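Local coordinates for protein Non-ribosomal peptide synthetase (Streptomyces halstedii, PDB 3WV4) that is a non-ribosomal peptide synthetase whose modelled part belongs to the AMP-binding enzyme family of the ANL clan, at residues S84-G89 and P143-A148; L229-E234 and L249-I254. All coordinates share one frame; numbering follows the deposited sequence.

Interaction 1: S84-G89 and P143-A148; sequences SAWLDG and PRLVIA
The end of helix 73-89 that carries W86 lies over the segment with L145 and I147, which is extended from L145 on, where it forms strand 145-148. No hydrogen bond crosses between the two. The helix satisfies its own peptides, with D88 N to S84 O at 2.9 Å, whereas the strand pairs with strand 97-101 through L145 and I147 and bonds through V146 to Y166. This is helix-on-sheet packing in an alpha/beta layered fold. The strand is an inner member of a four-stranded parallel sheet: L145 and I147 face helix 73-89, while V146 and A148 meet helix 151-160.

W86 spans the distance because its CG lies anti to the backbone N (chi1 -172°), sending the indole out toward the sheet. The wide, flat indole suits this place, since its far six-membered ring, at CZ3 and CH2, bridges the distance between helix and strand. L145 comes from the opposite direction, with CG wedged between its own N and carbonyl carbon (chi1 57°), an unusual choice for leucine that brings both methyls close to the indole. L145 CD2 lies 4.0 Å from W86 CH2 and 4.1 Å from W86 CZ3, obliquely to the ring. The indole is further held by L171 and L178 of helix 168-180, and it meets Y166 edge-to-face. Beta-branched I147 suits an extended strand, and its long arm supplies the second, looser touch: its terminal CD1 stands 4.5 Å from W86 CZ3.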
ATOM      1  N   SER A  84      -8.973   2.975  18.064  1.00 35.31           N
ATOM      2  CA  SER A  84     -10.272   3.531  17.737  1.00 35.47           C
ATOM      3  C   SER A  84     -10.895   4.272  18.979  1.00 38.19           C
ATOM      4  O   SER A  84     -11.463   5.359  18.842  1.00 35.39           O
ATOM      5  CB  SER A  84     -11.219   2.450  17.228  1.00 38.25           C
ATOM      6  OG  SER A  84     -10.764   1.867  16.012  1.00 37.13           O
ATOM      7  N   ALA A  85     -10.779   3.697  20.182  1.00 37.02           N
ATOM      8  CA  ALA A  85     -11.348   4.338  21.372  1.00 38.03           C
ATOM      9  C   ALA A  85     -10.642   5.633  21.656  1.00 38.07           C
ATOM     10  O   ALA A  85     -11.247   6.584  22.086  1.00 36.81           O
ATOM     11  CB  ALA A  85     -11.235   3.439  22.574  1.00 38.29           C
ATOM     12  N   TRP A  86      -9.353   5.691  21.356  1.00 37.59           N
ATOM     13  CA  TRP A  86      -8.641   6.923  21.476  1.00 36.46           C
ATOM     14  C   TRP A  86      -9.179   7.962  20.521  1.00 41.60           C
ATOM     15  O   TRP A  86      -9.291   9.125  20.881  1.00 43.19           O
ATOM     16  CB  TRP A  86      -7.164   6.669  21.180  1.00 36.91           C
ATOM     17  CG  TRP A  86      -6.285   7.786  21.436  1.00 34.11           C
ATOM     18  CD1 TRP A  86      -5.662   8.075  22.605  1.00 34.92           C
ATOM     19  CD2 TRP A  86      -5.817   8.732  20.474  1.00 35.29           C
ATOM     20  NE1 TRP A  86      -4.860   9.197  22.451  1.00 36.48           N
ATOM     21  CE2 TRP A  86      -4.939   9.631  21.159  1.00 34.10           C
ATOM     22  CE3 TRP A  86      -6.099   8.960  19.116  1.00 32.06           C
ATOM     23  CZ2 TRP A  86      -4.308  10.691  20.522  1.00 32.96           C
ATOM     24  CZ3 TRP A  86      -5.456  10.017  18.471  1.00 32.68           C
ATOM     25  CH2 TRP A  86      -4.597  10.891  19.179  1.00 32.83           C
ATOM     26  N   LEU A  87      -9.432   7.582  19.265  1.00 42.47           N
ATOM     27  CA  LEU A  87     -10.044   8.523  18.353  1.00 42.51           C
ATOM     28  C   LEU A  87     -11.368   9.008  18.924  1.00 42.24           C
ATOM     29  O   LEU A  87     -11.632  10.196  18.956  1.00 41.36           O
ATOM     30  CB  LEU A  87     -10.276   7.888  16.977  1.00 42.60           C
ATOM     31  CG  LEU A  87      -8.992   7.602  16.186  1.00 43.75           C
ATOM     32  CD1 LEU A  87      -9.303   6.887  14.888  1.00 44.41           C
ATOM     33  CD2 LEU A  87      -8.235   8.886  15.912  1.00 43.46           C
ATOM     34  N   ASP A  88     -12.199   8.083  19.375  1.00 45.42           N
ATOM     35  CA  ASP A  88     -13.487   8.429  19.947  1.00 46.82           C
ATOM     36  C   ASP A  88     -13.293   9.425  21.103  1.00 46.94           C
ATOM     37  O   ASP A  88     -14.018  10.408  21.218  1.00 47.57           O
ATOM     38  CB  ASP A  88     -14.195   7.167  20.448  1.00 49.43           C
ATOM     39  CG  ASP A  88     -14.647   6.237  19.318  1.00 49.72           C
ATOM     40  OD1 ASP A  88     -14.896   6.759  18.214  1.00 50.19           O
ATOM     41  OD2 ASP A  88     -14.759   4.994  19.569  1.00 46.72           O
ATOM     42  N   GLY A  89     -12.297   9.162  21.937  1.00 47.06           N
ATOM     43  CA  GLY A  89     -11.983  10.006  23.107  1.00 47.68           C
ATOM     44  C   GLY A  89     -11.611  11.404  22.705  1.00 50.15           C
ATOM     45  O   GLY A  89     -11.923  12.352  23.397  1.00 53.98           O
ATOM     46  N   PRO A 143      -6.602  18.049   8.475  1.00 41.37           N
ATOM     47  CA  PRO A 143      -6.973  17.022   9.469  1.00 45.16           C
ATOM     48  C   PRO A 143      -7.426  17.593  10.809  1.00 46.51           C
ATOM     49  O   PRO A 143      -7.411  18.772  11.013  1.00 44.71           O
ATOM     50  CB  PRO A 143      -5.674  16.276   9.679  1.00 42.25           C
ATOM     51  CG  PRO A 143      -4.664  17.373   9.594  1.00 43.50           C
ATOM     52  CD  PRO A 143      -5.168  18.335   8.538  1.00 42.62           C
ATOM     53  N   ARG A 144      -7.796  16.700  11.704  1.00 50.01           N
ATOM     54  CA  ARG A 144      -8.256  17.021  13.020  1.00 50.68           C
ATOM     55  C   ARG A 144      -7.026  17.051  13.927  1.00 50.20           C
ATOM     56  O   ARG A 144      -6.945  17.842  14.855  1.00 56.43           O
ATOM     57  CB  ARG A 144      -9.203  15.893  13.383  1.00 53.09           C
ATOM     58  CG  ARG A 144     -10.080  16.095  14.545  1.00 60.81           C
ATOM     59  CD  ARG A 144     -11.279  16.979  14.274  1.00 65.35           C
ATOM     60  NE  ARG A 144     -12.154  16.833  15.444  1.00 67.50           N
ATOM     61  CZ  ARG A 144     -12.822  17.827  16.002  1.00 71.07           C
ATOM     62  NH1 ARG A 144     -12.751  19.054  15.494  1.00 75.12           N
ATOM     63  NH2 ARG A 144     -13.559  17.595  17.082  1.00 73.57           N
ATOM     64  N   LEU A 145      -6.030  16.218  13.618  1.00 49.13           N
ATOM     65  CA  LEU A 145      -4.836  16.066  14.445  1.00 46.57           C
ATOM     66  C   LEU A 145      -3.729  15.370  13.698  1.00 43.26           C
ATOM     67  O   LEU A 145      -3.875  14.984  12.539  1.00 40.14           O
ATOM     68  CB  LEU A 145      -5.139  15.342  15.738  1.00 45.87           C
ATOM     69  CG  LEU A 145      -5.759  13.944  15.697  1.00 47.40           C
ATOM     70  CD1 LEU A 145      -4.687  12.889  15.503  1.00 46.77           C
ATOM     71  CD2 LEU A 145      -6.491  13.694  17.008  1.00 48.55           C
ATOM     72  N   VAL A 146      -2.578  15.331  14.330  1.00 42.38           N
ATOM     73  CA  VAL A 146      -1.386  14.891  13.676  1.00 44.31           C
ATOM     74  C   VAL A 146      -0.644  13.986  14.612  1.00 45.57           C
ATOM     75  O   VAL A 146      -0.488  14.309  15.806  1.00 52.51           O
ATOM     76  CB  VAL A 146      -0.460  16.072  13.314  1.00 44.26           C
ATOM     77  CG1 VAL A 146       0.870  15.575  12.763  1.00 43.09           C
ATOM     78  CG2 VAL A 146      -1.139  17.021  12.328  1.00 46.04           C
ATOM     79  N   ILE A 147      -0.161  12.864  14.084  1.00 40.05           N
ATOM     80  CA  ILE A 147       0.617  11.950  14.898  1.00 37.71           C
ATOM     81  C   ILE A 147       2.040  11.894  14.397  1.00 37.80           C
ATOM     82  O   ILE A 147       2.269  11.616  13.202  1.00 43.69           O
ATOM     83  CB  ILE A 147      -0.029  10.561  14.892  1.00 36.66           C
ATOM     84  CG1 ILE A 147      -1.372  10.671  15.600  1.00 38.57           C
ATOM     85  CG2 ILE A 147       0.876   9.552  15.591  1.00 34.91           C
ATOM     86  CD1 ILE A 147      -2.303   9.556  15.321  1.00 43.01           C
ATOM     87  N   ALA A 148       2.990  12.099  15.310  1.00 35.26           N
ATOM     88  CA  ALA A 148       4.422  12.175  15.000  1.00 35.40           C
ATOM     89  C   ALA A 148       5.153  11.009  15.636  1.00 37.50           C
ATOM     90  O   ALA A 148       4.658  10.373  16.563  1.00 37.59           O
ATOM     91  CB  ALA A 148       5.003  13.491  15.542  1.00 37.67           C
TER

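Interaction 2: L229-E234 and L249-I254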
ATOM      1  N   LEU A 229      -1.085 -12.865  -7.548  1.00 25.52           N
ATOM      2  CA  LEU A 229       0.170 -13.143  -6.894  1.00 24.58           C
ATOM      3  C   LEU A 229       0.107 -14.308  -5.932  1.00 24.25           C
ATOM      4  O   LEU A 229       1.088 -14.991  -5.750  1.00 26.18           O
ATOM      5  CB  LEU A 229       0.636 -11.918  -6.098  1.00 24.73           C
ATOM      6  CG  LEU A 229       1.027 -10.661  -6.896  1.00 25.81           C
ATOM      7  CD1 LEU A 229       1.598  -9.543  -5.990  1.00 23.95           C
ATOM      8  CD2 LEU A 229       2.010 -11.021  -8.017  1.00 25.79           C
ATOM      9  N   GLY A 230      -1.027 -14.511  -5.287  1.00 24.22           N
ATOM     10  CA  GLY A 230      -1.275 -15.748  -4.501  1.00 23.56           C
ATOM     11  C   GLY A 230      -0.548 -15.770  -3.191  1.00 24.45           C
ATOM     12  O   GLY A 230       0.085 -16.757  -2.877  1.00 25.94           O
ATOM     13  N   TYR A 231      -0.535 -14.662  -2.448  1.00 25.30           N
ATOM     14  CA  TYR A 231      -0.025 -14.730  -1.067  1.00 27.23           C
ATOM     15  C   TYR A 231      -0.939 -15.692  -0.312  1.00 29.06           C
ATOM     16  O   TYR A 231      -2.088 -15.818  -0.653  1.00 31.58           O
ATOM     17  CB  TYR A 231      -0.048 -13.396  -0.325  1.00 25.99           C
ATOM     18  CG  TYR A 231       0.998 -12.369  -0.715  1.00 25.89           C
ATOM     19  CD1 TYR A 231       0.912 -11.724  -1.940  1.00 27.25           C
ATOM     20  CD2 TYR A 231       1.982 -11.932   0.165  1.00 27.07           C
ATOM     21  CE1 TYR A 231       1.771 -10.729  -2.300  1.00 27.16           C
ATOM     22  CE2 TYR A 231       2.900 -10.905  -0.220  1.00 28.47           C
ATOM     23  CZ  TYR A 231       2.766 -10.291  -1.452  1.00 27.57           C
ATOM     24  OH  TYR A 231       3.671  -9.265  -1.954  1.00 28.43           O
ATOM     25  N   HIS A 232      -0.401 -16.385   0.678  1.00 30.16           N
ATOM     26  CA  HIS A 232      -1.207 -17.289   1.507  1.00 33.95           C
ATOM     27  C   HIS A 232      -0.724 -17.235   2.963  1.00 29.67           C
ATOM     28  O   HIS A 232       0.275 -16.568   3.283  1.00 25.70           O
ATOM     29  CB  HIS A 232      -1.231 -18.702   0.945  1.00 35.74           C
ATOM     30  CG  HIS A 232       0.117 -19.303   0.768  1.00 40.97           C
ATOM     31  ND1 HIS A 232       0.835 -19.840   1.814  1.00 42.99           N
ATOM     32  CD2 HIS A 232       0.893 -19.448  -0.336  1.00 45.10           C
ATOM     33  CE1 HIS A 232       1.990 -20.303   1.364  1.00 44.02           C
ATOM     34  NE2 HIS A 232       2.060 -20.062   0.065  1.00 45.00           N
ATOM     35  N   ALA A 233      -1.474 -17.909   3.825  1.00 27.83           N
ATOM     36  CA  ALA A 233      -1.331 -17.754   5.268  1.00 29.31           C
ATOM     37  C   ALA A 233       0.024 -18.152   5.805  1.00 30.17           C
ATOM     38  O   ALA A 233       0.428 -17.664   6.821  1.00 34.54           O
ATOM     39  CB  ALA A 233      -2.442 -18.533   6.001  1.00 28.30           C
ATOM     40  N   GLU A 234       0.701 -19.081   5.155  1.00 30.69           N
ATOM     41  CA  GLU A 234       2.021 -19.444   5.551  1.00 31.80           C
ATOM     42  C   GLU A 234       3.136 -18.549   4.947  1.00 31.35           C
ATOM     43  O   GLU A 234       4.272 -18.833   5.165  1.00 33.05           O
ATOM     44  CB  GLU A 234       2.236 -20.926   5.225  1.00 36.70           C
ATOM     45  CG  GLU A 234       1.386 -21.809   6.183  1.00 44.74           C
ATOM     46  CD  GLU A 234       1.519 -23.311   5.978  1.00 54.95           C
ATOM     47  OE1 GLU A 234       1.262 -23.816   4.850  1.00 62.51           O
ATOM     48  OE2 GLU A 234       1.847 -24.010   6.981  1.00 63.83           O
ATOM     49  N   LEU A 249       1.730  -0.176   2.107  1.00 29.46           N
ATOM     50  CA  LEU A 249       0.390  -0.234   2.667  1.00 32.37           C
ATOM     51  C   LEU A 249      -0.385  -1.492   2.240  1.00 29.02           C
ATOM     52  O   LEU A 249      -1.090  -2.100   3.035  1.00 27.95           O
ATOM     53  CB  LEU A 249      -0.398   1.021   2.248  1.00 35.35           C
ATOM     54  CG  LEU A 249      -1.382   1.777   3.171  1.00 40.13           C
ATOM     55  CD1 LEU A 249      -2.726   2.083   2.521  1.00 38.78           C
ATOM     56  CD2 LEU A 249      -1.561   1.167   4.549  1.00 40.38           C
ATOM     57  N   TYR A 250      -0.257  -1.843   0.968  1.00 27.54           N
ATOM     58  CA  TYR A 250      -0.985  -2.964   0.411  1.00 28.70           C
ATOM     59  C   TYR A 250      -0.351  -4.263   0.771  1.00 28.72           C
ATOM     60  O   TYR A 250      -0.968  -5.334   0.650  1.00 27.89           O
ATOM     61  CB  TYR A 250      -1.137  -2.863  -1.101  1.00 27.65           C
ATOM     62  CG  TYR A 250      -2.311  -2.019  -1.503  1.00 27.37           C
ATOM     63  CD1 TYR A 250      -3.464  -2.580  -1.958  1.00 27.41           C
ATOM     64  CD2 TYR A 250      -2.242  -0.647  -1.386  1.00 27.77           C
ATOM     65  CE1 TYR A 250      -4.522  -1.785  -2.355  1.00 29.41           C
ATOM     66  CE2 TYR A 250      -3.281   0.171  -1.755  1.00 29.46           C
ATOM     67  CZ  TYR A 250      -4.434  -0.392  -2.236  1.00 29.66           C
ATOM     68  OH  TYR A 250      -5.483   0.407  -2.600  1.00 30.10           O
ATOM     69  N   LYS A 251       0.888  -4.193   1.216  1.00 27.37           N
ATOM     70  CA  LYS A 251       1.479  -5.385   1.773  1.00 26.88           C
ATOM     71  C   LYS A 251       0.901  -5.605   3.162  1.00 26.91           C
ATOM     72  O   LYS A 251       0.666  -6.741   3.535  1.00 26.11           O
ATOM     73  CB  LYS A 251       3.026  -5.383   1.596  1.00 26.96           C
ATOM     74  CG  LYS A 251       3.489  -5.587   0.074  1.00 25.89           C
ATOM     75  CD  LYS A 251       2.414  -5.991  -1.102  1.00 24.40           C
ATOM     76  CE  LYS A 251       2.100  -4.895  -2.169  1.00 24.56           C
ATOM     77  NZ  LYS A 251       1.919  -5.204  -3.696  1.00 25.35           N
ATOM     78  N   VAL A 252       0.552  -4.533   3.877  1.00 28.63           N
ATOM     79  CA  VAL A 252      -0.222  -4.666   5.154  1.00 28.76           C
ATOM     80  C   VAL A 252      -1.608  -5.267   4.854  1.00 29.53           C
ATOM     81  O   VAL A 252      -2.052  -6.193   5.517  1.00 26.54           O
ATOM     82  CB  VAL A 252      -0.469  -3.307   5.819  1.00 29.77           C
ATOM     83  CG1 VAL A 252      -1.359  -3.455   7.049  1.00 30.87           C
ATOM     84  CG2 VAL A 252       0.825  -2.625   6.181  1.00 30.94           C
ATOM     85  N   LEU A 253      -2.272  -4.754   3.806  1.00 27.84           N
ATOM     86  CA  LEU A 253      -3.618  -5.250   3.476  1.00 27.06           C
ATOM     87  C   LEU A 253      -3.641  -6.661   2.995  1.00 25.42           C
ATOM     88  O   LEU A 253      -4.485  -7.488   3.436  1.00 25.78           O
ATOM     89  CB  LEU A 253      -4.274  -4.368   2.440  1.00 26.86           C
ATOM     90  CG  LEU A 253      -4.435  -2.917   2.907  1.00 28.77           C
ATOM     91  CD1 LEU A 253      -4.636  -1.964   1.710  1.00 31.37           C
ATOM     92  CD2 LEU A 253      -5.593  -2.854   3.835  1.00 29.87           C
ATOM     93  N   ILE A 254      -2.730  -6.983   2.088  1.00 25.77           N
ATOM     94  CA  ILE A 254      -2.729  -8.307   1.520  1.00 25.21           C
ATOM     95  C   ILE A 254      -2.288  -9.358   2.569  1.00 25.84           C
ATOM     96  O   ILE A 254      -2.849 -10.483   2.593  1.00 25.57           O
ATOM     97  CB  ILE A 254      -1.879  -8.370   0.264  1.00 26.36           C
ATOM     98  CG1 ILE A 254      -2.584  -7.563  -0.833  1.00 26.80           C
ATOM     99  CG2 ILE A 254      -1.660  -9.818  -0.142  1.00 25.88           C
ATOM    100  CD1 ILE A 254      -1.699  -7.115  -1.934  1.00 26.94           C
TER
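Y231 reaches across to helix 246-258, where I254 and K251, one turn apart on the helix, receive successive parts of its side chain. Tyrosine suits the place by offering a flat face to I254 and length enough for its hydroxyl to reach K251. The first atom, CB, already touches I254, lying 3.9 Å from the isoleucine's CG2. With CG anti to its own carbonyl carbon (chi1 -74°), the phenol is directed along the helix surface. Y231 CG and CD1 then both sit 3.7 Å from I254 CG2, and CE1 is a little farther off. That one methyl lies over a face of the ring, displaced toward the rim, 4.0 Å from the ring centroid and 25° off the normal, which makes it a CH-pi contact. Isoleucine fits here because its CG2 branch can project onto the aromatic face while the residue also packs on A222 and N226 of helix 215-229.

The helix being touched is the connection of a beta-alpha-beta crossover: strand 236-239 precedes it, and the parallel neighbouring strand 261-264 follows. L229 closes helix 215-229, and the loop leading to the first of these strands begins at G230, whose positive phi of 75° is easily adopted without a side chain. Y231 N is bound by N226 OD1 just beyond that turn, and L229 CD1 lies in the ring plane at the edge of the phenol.

At the tip, Y231 OH meets K251, whose methylenes give an apolar surface, 3.6 Å from CD, the side chains crossing at about a right angle. The strongly bent course modelled for the lysine makes its details doubtful. Beyond it, K251 NZ comes close to R347 NH1, two like charges that probably disfavour each other.

In the fold
Both interactions are buried and both rest on an aromatic residue meeting aliphatic groups, yet they share no helix or strand. Their centres are 27 Å apart, and their nearest atoms about 14 Å. Interaction 1 lies farther from the middle of the chain and joins a helix to the four-stranded parallel sheet, at its inner strand 145-148; its aromatic ring belongs to the helix and is met obliquely. Interaction 2 is more central and joins a loop to a helix, with the ring on the loop, a methyl over its face and a lysine chain at its hydroxyl. Helix 106-116 touches both neighbourhoods, through S84 in the first and L249, V252 and L253 in the second.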